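Local coordinates for protein condensin complex subunit 3 (PDB 5OQR) that serves as a regulatory subunit of condensin, the complex required to convert interphase chromatin into mitotic-like condensed chromosomes, at residues Ala40-Leu45 / Leu82-Arg87; Thr546-Leu551 / Ala587-Lys592; Ala591-Leu594 / His598-Asp601. All blocks are in the same frame, centred on the assembly; numbering follows the deposited sequence.

Interaction 1: Ala40-Leu45 / Leu82-Arg87; sequences ALNIIL and LKHILR
Leu41 and Ile85 make the apolar half of this contact, and Asn42 and His84 make the polar half. In the buried part the CD1 methyl of Leu41 meets the CD1 methyl of Ile85 at 3.9 Å, the two side chains crossing at about a right angle. The backbones stay apart, with Leu41 CA and Ile85 CA 8.6 Å from each other, so the gap is bridged by side-chain ends, and only 175 Å² is buried in all. The other side is looser: Asn42 is partly exposed and Arg87 exposed, although another protein chain packs on both, and the ring of His84 is itself buried. Here His84 NE2 donates to Asn42 OD1 over 2.7 Å, with an N-H...O angle of 153°. The donor lies in the carbonyl plane on a lone pair of OD1, and the oxygen sits at the edge of the imidazole close to its plane, although amide and ring are turned 42° against each other. His84 reaches it because its CG is anti to the backbone N (chi1 169°), which swings the ring across toward Asn42. Behind the ring, the guanidinium of Arg87 lies with one face over His84 CA, 3.5 Å from its plane. With an alanine in place of Asn42, the NE2-H of His84 would probably be left without its acceptor and the imidazole would be freer to turn. Within the chain, Leu41 leans on Leu61 of helix 52-69, while Ile85 rests on Cys100 and Ile103 of helix 94-108. The contact thus joins helix 33-42 to helix 78-86, which belongs to the second HEAT repeat, with helices 52-69 and 94-108 packed against its apolar half.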
loop_
_atom_site.group_PDB
_atom_site.type_symbol
_atom_site.label_atom_id
_atom_site.label_comp_id
_atom_site.label_asym_id
_atom_site.label_seq_id
_atom_site.Cartn_x
_atom_site.Cartn_y
_atom_site.Cartn_z
ATOM N N ALA A 40 -49.451 -9.425 0.089
ATOM C CA ALA A 40 -48.274 -10.283 0.025
ATOM C C ALA A 40 -47.026 -9.531 0.464
ATOM O O ALA A 40 -46.144 -10.103 1.113
ATOM C CB ALA A 40 -48.096 -10.828 -1.392
ATOM N N LEU A 41 -46.937 -8.245 0.122
ATOM C CA LEU A 41 -45.769 -7.455 0.488
ATOM C C LEU A 41 -45.784 -7.087 1.966
ATOM O O LEU A 41 -44.734 -7.091 2.617
ATOM C CB LEU A 41 -45.704 -6.199 -0.379
ATOM C CG LEU A 41 -45.541 -6.498 -1.870
ATOM C CD1 LEU A 41 -45.854 -5.281 -2.696
ATOM C CD2 LEU A 41 -44.133 -6.984 -2.163
ATOM N N ASN A 42 -46.961 -6.771 2.511
ATOM C CA ASN A 42 -47.069 -6.549 3.947
ATOM C C ASN A 42 -46.509 -7.730 4.727
ATOM O O ASN A 42 -46.015 -7.561 5.846
ATOM C CB ASN A 42 -48.529 -6.304 4.332
ATOM C CG ASN A 42 -49.106 -5.068 3.669
ATOM O OD1 ASN A 42 -48.388 -4.112 3.380
ATOM N ND2 ASN A 42 -50.411 -5.084 3.424
ATOM N N ILE A 43 -46.573 -8.934 4.149
ATOM C CA ILE A 43 -45.978 -10.116 4.767
ATOM C C ILE A 43 -44.509 -10.272 4.399
ATOM O O ILE A 43 -43.811 -11.102 5.002
ATOM C CB ILE A 43 -46.815 -11.357 4.387
ATOM C CG1 ILE A 43 -48.087 -11.378 5.248
ATOM C CG2 ILE A 43 -46.008 -12.658 4.528
ATOM C CD1 ILE A 43 -48.952 -12.600 5.090
ATOM N N ILE A 44 -44.009 -9.493 3.439
ATOM C CA ILE A 44 -42.574 -9.458 3.185
ATOM C C ILE A 44 -41.868 -8.492 4.126
ATOM O O ILE A 44 -40.658 -8.626 4.346
ATOM C CB ILE A 44 -42.316 -9.110 1.709
ATOM C CG1 ILE A 44 -42.428 -10.379 0.861
ATOM C CG2 ILE A 44 -40.941 -8.466 1.509
ATOM C CD1 ILE A 44 -42.571 -10.128 -0.615
ATOM N N LEU A 45 -42.590 -7.527 4.699
ATOM C CA LEU A 45 -41.984 -6.615 5.660
ATOM C C LEU A 45 -41.750 -7.274 7.012
ATOM O O LEU A 45 -40.916 -6.791 7.786
ATOM C CB LEU A 45 -42.867 -5.379 5.842
ATOM C CG LEU A 45 -43.332 -4.663 4.571
ATOM C CD1 LEU A 45 -43.945 -3.317 4.927
ATOM C CD2 LEU A 45 -42.197 -4.486 3.575
ATOM N N LEU A 82 -45.729 1.604 -5.000
ATOM C CA LEU A 82 -44.754 2.525 -4.423
ATOM C C LEU A 82 -45.412 3.458 -3.417
ATOM O O LEU A 82 -44.829 3.763 -2.370
ATOM C CB LEU A 82 -44.065 3.326 -5.529
ATOM C CG LEU A 82 -43.086 2.572 -6.435
ATOM C CD1 LEU A 82 -42.519 3.515 -7.484
ATOM C CD2 LEU A 82 -41.959 1.931 -5.637
ATOM N N LYS A 83 -46.625 3.925 -3.713
ATOM C CA LYS A 83 -47.330 4.785 -2.771
ATOM C C LYS A 83 -47.622 4.052 -1.469
ATOM O O LYS A 83 -47.560 4.645 -0.385
ATOM C CB LYS A 83 -48.627 5.294 -3.395
ATOM C CG LYS A 83 -48.426 6.341 -4.482
ATOM C CD LYS A 83 -49.703 7.122 -4.735
ATOM C CE LYS A 83 -49.978 8.117 -3.615
ATOM N NZ LYS A 83 -51.432 8.266 -3.344
ATOM N N HIS A 84 -47.946 2.761 -1.553
ATOM C CA HIS A 84 -48.257 2.000 -0.347
ATOM C C HIS A 84 -47.013 1.758 0.495
ATOM O O HIS A 84 -47.065 1.841 1.727
ATOM C CB HIS A 84 -48.908 0.667 -0.719
ATOM C CG HIS A 84 -49.014 -0.289 0.428
ATOM N ND1 HIS A 84 -50.118 -0.346 1.252
ATOM C CD2 HIS A 84 -48.150 -1.221 0.895
ATOM C CE1 HIS A 84 -49.931 -1.274 2.173
ATOM N NE2 HIS A 84 -48.743 -1.820 1.979
ATOM N N ILE A 85 -45.885 1.459 -0.149
ATOM C CA ILE A 85 -44.698 1.030 0.577
ATOM C C ILE A 85 -43.834 2.193 1.049
ATOM O O ILE A 85 -43.089 2.039 2.027
ATOM C CB ILE A 85 -43.862 0.076 -0.294
ATOM C CG1 ILE A 85 -44.731 -1.082 -0.789
ATOM C CG2 ILE A 85 -42.682 -0.484 0.495
ATOM C CD1 ILE A 85 -44.109 -1.851 -1.906
ATOM N N LEU A 86 -43.909 3.353 0.390
ATOM C CA LEU A 86 -43.124 4.496 0.839
ATOM C C LEU A 86 -43.521 4.942 2.237
ATOM O O LEU A 86 -42.711 5.565 2.932
ATOM C CB LEU A 86 -43.264 5.660 -0.148
ATOM C CG LEU A 86 -44.646 6.276 -0.395
ATOM C CD1 LEU A 86 -45.051 7.272 0.691
ATOM C CD2 LEU A 86 -44.657 6.959 -1.752
ATOM N N ARG A 87 -44.747 4.636 2.668
ATOM C CA ARG A 87 -45.175 5.013 4.009
ATOM C C ARG A 87 -44.275 4.394 5.070
ATOM O O ARG A 87 -44.110 4.962 6.154
ATOM C CB ARG A 87 -46.624 4.579 4.240
ATOM C CG ARG A 87 -47.636 5.029 3.196
ATOM C CD ARG A 87 -48.836 4.085 3.197
ATOM N NE ARG A 87 -49.794 4.377 2.133
ATOM C CZ ARG A 87 -50.740 3.535 1.724
ATOM N NH1 ARG A 87 -50.854 2.334 2.277
ATOM N NH2 ARG A 87 -51.566 3.888 0.749
#

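Interaction 2: Thr546-Leu551 / Ala587-Lys592; sequences TLTDML and AEAIAK
Thr548, Ala589 and Lys592, the residues that meet here, carry no ring or planar end group, so no face or edge is stacked between the two segments. The flat groups, the carboxylates of Asp549 and Glu588, stand beside the contact and turn to another protein chain: both oxygens of Asp549 are hydrogen-bonded to its backbone, and Glu588 OE2 is bonded to an aromatic side chain of it. The amine of Lys592 is likewise hydrogen-bonded to that backbone, and Lys592 makes a cation-pi interaction with an aromatic side chain there. The touching itself is done by aliphatic atoms and one hydroxyl. Thr548 CA and Ala589 CA lie 6.2 Å apart, a close approach that the small side chain of Ala589 permits. Its methyl faces both branches of Thr548, with OG1 at 3.2 Å from Ala589 CB and CG2 at 4.0 Å from the same carbon. The second touch comes from CD of Lys592, which lies 4.0 Å from Thr548 CG2, the two side chains crossing at about a right angle. Lys592 begins with CG between the backbone N and the carbonyl carbon (chi1 36°) and bends again at chi3 (70°), a path that lays its methylenes against the threonine and carries NZ past it. That amine stays 5.0 Å from Asp549 OD1, too far for a salt bridge, though the opposite charges probably steady each other. Thr548 OG1, meanwhile, donates to the carbonyl O of Ile544 one turn earlier in helix 537-554, which belongs to the eighth HEAT repeat. Chemically, then, the join is mainly van der Waals, with no polar bond between these two segments: the hydroxyl is satisfied within its own helix, and the neighbouring charged groups are spent on the partner protein, consistent with a helix pair that lines a binding surface for it.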
loop_
_atom_site.group_PDB
_atom_site.type_symbol
_atom_site.label_atom_id
_atom_site.label_comp_id
_atom_site.label_asym_id
_atom_site.label_seq_id
_atom_site.Cartn_x
_atom_site.Cartn_y
_atom_site.Cartn_z
ATOM N N THR A 546 26.416 8.389 5.462
ATOM C CA THR A 546 27.806 7.962 5.567
ATOM C C THR A 546 28.059 7.234 6.879
ATOM O O THR A 546 28.569 6.108 6.889
ATOM C CB THR A 546 28.730 9.171 5.439
ATOM O OG1 THR A 546 28.428 9.874 4.231
ATOM C CG2 THR A 546 30.185 8.737 5.422
ATOM N N LEU A 547 27.710 7.866 8.000
ATOM C CA LEU A 547 27.951 7.255 9.303
ATOM C C LEU A 547 27.163 5.960 9.458
ATOM O O LEU A 547 27.667 4.984 10.024
ATOM C CB LEU A 547 27.602 8.249 10.407
ATOM C CG LEU A 547 28.593 9.412 10.513
ATOM C CD1 LEU A 547 27.948 10.632 11.134
ATOM C CD2 LEU A 547 29.804 8.994 11.314
ATOM N N THR A 548 25.933 5.922 8.946
ATOM C CA THR A 548 25.145 4.699 9.027
ATOM C C THR A 548 25.787 3.580 8.219
ATOM O O THR A 548 25.839 2.430 8.668
ATOM C CB THR A 548 23.715 4.952 8.544
ATOM O OG1 THR A 548 23.106 5.962 9.352
ATOM C CG2 THR A 548 22.878 3.685 8.640
ATOM N N ASP A 549 26.281 3.895 7.020
ATOM C CA ASP A 549 26.881 2.864 6.182
ATOM C C ASP A 549 28.235 2.416 6.716
ATOM O O ASP A 549 28.595 1.244 6.575
ATOM C CB ASP A 549 27.009 3.370 4.748
ATOM C CG ASP A 549 25.697 3.308 3.992
ATOM O OD1 ASP A 549 24.646 3.102 4.637
ATOM O OD2 ASP A 549 25.712 3.464 2.754
ATOM N N MET A 550 28.996 3.321 7.330
ATOM C CA MET A 550 30.261 2.920 7.935
ATOM C C MET A 550 30.039 1.928 9.070
ATOM O O MET A 550 30.818 0.985 9.239
ATOM C CB MET A 550 31.019 4.151 8.434
ATOM C CG MET A 550 31.545 5.037 7.317
ATOM S SD MET A 550 32.672 6.333 7.864
ATOM C CE MET A 550 31.651 7.221 9.012
ATOM N N LEU A 551 28.977 2.121 9.858
ATOM C CA LEU A 551 28.665 1.177 10.927
ATOM C C LEU A 551 28.261 -0.178 10.362
ATOM O O LEU A 551 28.778 -1.218 10.783
ATOM C CB LEU A 551 27.551 1.736 11.812
ATOM C CG LEU A 551 27.941 2.866 12.765
ATOM C CD1 LEU A 551 26.707 3.535 13.326
ATOM C CD2 LEU A 551 28.809 2.338 13.886
ATOM N N ALA A 587 15.056 8.373 10.691
ATOM C CA ALA A 587 14.205 7.238 11.023
ATOM C C ALA A 587 14.655 5.984 10.289
ATOM O O ALA A 587 14.721 4.900 10.878
ATOM C CB ALA A 587 12.748 7.556 10.692
ATOM N N GLU A 588 14.969 6.112 9.000
ATOM C CA GLU A 588 15.395 4.951 8.227
ATOM C C GLU A 588 16.738 4.427 8.717
ATOM O O GLU A 588 16.922 3.215 8.858
ATOM C CB GLU A 588 15.465 5.308 6.745
ATOM C CG GLU A 588 15.562 4.104 5.830
ATOM C CD GLU A 588 15.563 4.481 4.363
ATOM O OE1 GLU A 588 15.414 5.683 4.055
ATOM O OE2 GLU A 588 15.713 3.575 3.518
ATOM N N ALA A 589 17.686 5.326 8.989
ATOM C CA ALA A 589 18.998 4.907 9.472
ATOM C C ALA A 589 18.877 4.116 10.770
ATOM O O ALA A 589 19.457 3.034 10.908
ATOM C CB ALA A 589 19.893 6.128 9.667
ATOM N N ILE A 590 18.127 4.648 11.735
ATOM C CA ILE A 590 17.905 3.940 12.993
ATOM C C ILE A 590 17.318 2.560 12.726
ATOM O O ILE A 590 17.752 1.557 13.302
ATOM C CB ILE A 590 16.996 4.774 13.914
ATOM C CG1 ILE A 590 17.719 6.053 14.340
ATOM C CG2 ILE A 590 16.576 3.976 15.144
ATOM C CD1 ILE A 590 16.796 7.164 14.765
ATOM N N ALA A 591 16.320 2.493 11.847
ATOM C CA ALA A 591 15.647 1.228 11.575
ATOM C C ALA A 591 16.635 0.154 11.134
ATOM O O ALA A 591 16.607 -0.971 11.640
ATOM C CB ALA A 591 14.567 1.429 10.515
ATOM N N LYS A 592 17.515 0.479 10.182
ATOM C CA LYS A 592 18.435 -0.538 9.680
ATOM C C LYS A 592 19.555 -0.827 10.672
ATOM O O LYS A 592 20.019 -1.968 10.755
ATOM C CB LYS A 592 19.013 -0.136 8.319
ATOM C CG LYS A 592 19.287 1.341 8.123
ATOM C CD LYS A 592 20.012 1.617 6.815
ATOM C CE LYS A 592 19.118 1.374 5.607
ATOM N NZ LYS A 592 19.859 1.578 4.332
#

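Interaction 3: Ala591-Leu594 / His598-Asp601; sequences AKLL and HYRD
Tyr599 holds its CG anti to the backbone N (chi1 179°), which lays its ring alongside Leu593, whose CG is anti to its own carbonyl carbon; the two side chains point the same way, and Leu593 CD1 meets Tyr599 CD2 at 3.8 Å. The rest of the contact is made largely by the backbone. His598 leaves the helix with a positive phi of 52°, in the left-handed region, and this reversal folds the chain back over the last turn. His598 N then donates to Leu594 O at 2.9 Å, and Tyr599 N reaches Leu593 O at 3.3 Å; in both cases the donor stands well above the carbonyl plane. These bonds finish helix 580-597, and Arg600 directly follows as the N-cap position of helix 601-613, so the segments form the tight turn of an alpha-helical hairpin, the connection on which a helical solenoid is built. Within the turn, His598 ND1 donates to Asp601 OD2 over 2.7 Å at 165°, the oxygen using its syn lone pair and lying near the ring plane. Asp601 OD2 is also hydrogen-bonded to Tyr634 OH. Leu594 and Asp601 slide past each other in opposite directions, CG of Leu594 coming to 4.1 Å from CG of Asp601, while Leu594 also packs on Phe630 of helix 621-635 and Leu605 of helix 601-613.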
loop_
_atom_site.group_PDB
_atom_site.type_symbol
_atom_site.label_atom_id
_atom_site.label_comp_id
_atom_site.label_asym_id
_atom_site.label_seq_id
_atom_site.Cartn_x
_atom_site.Cartn_y
_atom_site.Cartn_z
ATOM N N ALA A 591 16.320 2.493 11.847
ATOM C CA ALA A 591 15.647 1.228 11.575
ATOM C C ALA A 591 16.635 0.154 11.134
ATOM O O ALA A 591 16.607 -0.971 11.640
ATOM C CB ALA A 591 14.567 1.429 10.515
ATOM N N LYS A 592 17.515 0.479 10.182
ATOM C CA LYS A 592 18.435 -0.538 9.680
ATOM C C LYS A 592 19.555 -0.827 10.672
ATOM O O LYS A 592 20.019 -1.968 10.755
ATOM C CB LYS A 592 19.013 -0.136 8.319
ATOM C CG LYS A 592 19.287 1.341 8.123
ATOM C CD LYS A 592 20.012 1.617 6.815
ATOM C CE LYS A 592 19.118 1.374 5.607
ATOM N NZ LYS A 592 19.859 1.578 4.332
ATOM N N LEU A 593 19.996 0.174 11.435
ATOM C CA LEU A 593 20.984 -0.085 12.477
ATOM C C LEU A 593 20.453 -1.058 13.525
ATOM O O LEU A 593 21.216 -1.865 14.065
ATOM C CB LEU A 593 21.408 1.221 13.147
ATOM C CG LEU A 593 22.273 2.190 12.343
ATOM C CD1 LEU A 593 22.552 3.435 13.159
ATOM C CD2 LEU A 593 23.577 1.541 11.918
ATOM N N LEU A 594 19.154 -0.998 13.824
ATOM C CA LEU A 594 18.575 -1.917 14.801
ATOM C C LEU A 594 18.483 -3.330 14.240
ATOM O O LEU A 594 18.940 -4.290 14.872
ATOM C CB LEU A 594 17.195 -1.415 15.234
ATOM C CG LEU A 594 17.100 -0.658 16.563
ATOM C CD1 LEU A 594 18.198 0.378 16.716
ATOM C CD2 LEU A 594 15.744 0.012 16.675
ATOM N N HIS A 598 21.670 -4.415 15.747
ATOM C CA HIS A 598 21.200 -4.267 17.123
ATOM C C HIS A 598 21.985 -3.154 17.813
ATOM O O HIS A 598 22.692 -3.359 18.800
ATOM C CB HIS A 598 21.304 -5.583 17.900
ATOM C CG HIS A 598 20.232 -6.569 17.564
ATOM N ND1 HIS A 598 18.890 -6.266 17.647
ATOM C CD2 HIS A 598 20.301 -7.857 17.155
ATOM C CE1 HIS A 598 18.179 -7.322 17.295
ATOM N NE2 HIS A 598 19.011 -8.302 16.992
ATOM N N TYR A 599 21.850 -1.955 17.254
ATOM C CA TYR A 599 22.639 -0.795 17.661
ATOM C C TYR A 599 21.856 -0.019 18.711
ATOM O O TYR A 599 21.094 0.897 18.401
ATOM C CB TYR A 599 22.968 0.065 16.447
ATOM C CG TYR A 599 23.774 1.308 16.746
ATOM C CD1 TYR A 599 25.140 1.236 16.969
ATOM C CD2 TYR A 599 23.172 2.556 16.788
ATOM C CE1 TYR A 599 25.881 2.367 17.238
ATOM C CE2 TYR A 599 23.904 3.694 17.056
ATOM C CZ TYR A 599 25.260 3.593 17.279
ATOM O OH TYR A 599 25.998 4.723 17.545
ATOM N N ARG A 600 22.049 -0.396 19.975
ATOM C CA ARG A 600 21.447 0.308 21.105
ATOM C C ARG A 600 19.925 0.337 20.988
ATOM O O ARG A 600 19.287 1.376 21.163
ATOM C CB ARG A 600 22.009 1.726 21.214
ATOM C CG ARG A 600 23.465 1.852 20.797
ATOM C CD ARG A 600 23.987 3.255 21.033
ATOM N NE ARG A 600 24.250 3.512 22.446
ATOM C CZ ARG A 600 24.542 4.705 22.950
ATOM N NH1 ARG A 600 24.770 4.835 24.248
ATOM N NH2 ARG A 600 24.603 5.769 22.165
ATOM N N ASP A 601 19.342 -0.825 20.684
ATOM C CA ASP A 601 17.903 -0.910 20.455
ATOM C C ASP A 601 17.133 -0.203 21.561
ATOM O O ASP A 601 16.290 0.657 21.298
ATOM C CB ASP A 601 17.462 -2.371 20.370
ATOM C CG ASP A 601 18.357 -3.202 19.485
ATOM O OD1 ASP A 601 19.576 -2.951 19.478
ATOM O OD2 ASP A 601 17.844 -4.111 18.801
#

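How the interactions relate
From the N terminus, interaction 1 comes first: it closes a loop of 36 residues, containing helix 52-69, and ties together the first part of the solenoid. Far along the chain, interaction 2 closes a loop of 35 residues over helix 563-574, and interaction 3 follows with just three residues between its segments. Interaction 1 is in series with both, while interaction 3 begins on the stretch where interaction 2 ends, sharing Ala591 and Lys592. Interactions 2 and 3 both use helix 580-597, their centres about 8 Å apart, and Leu551 CD1 packs 4.2 Å from Tyr599 CE1. Interaction 1 lies about 68 Å from interaction 2, centre to centre, across the chain's middle.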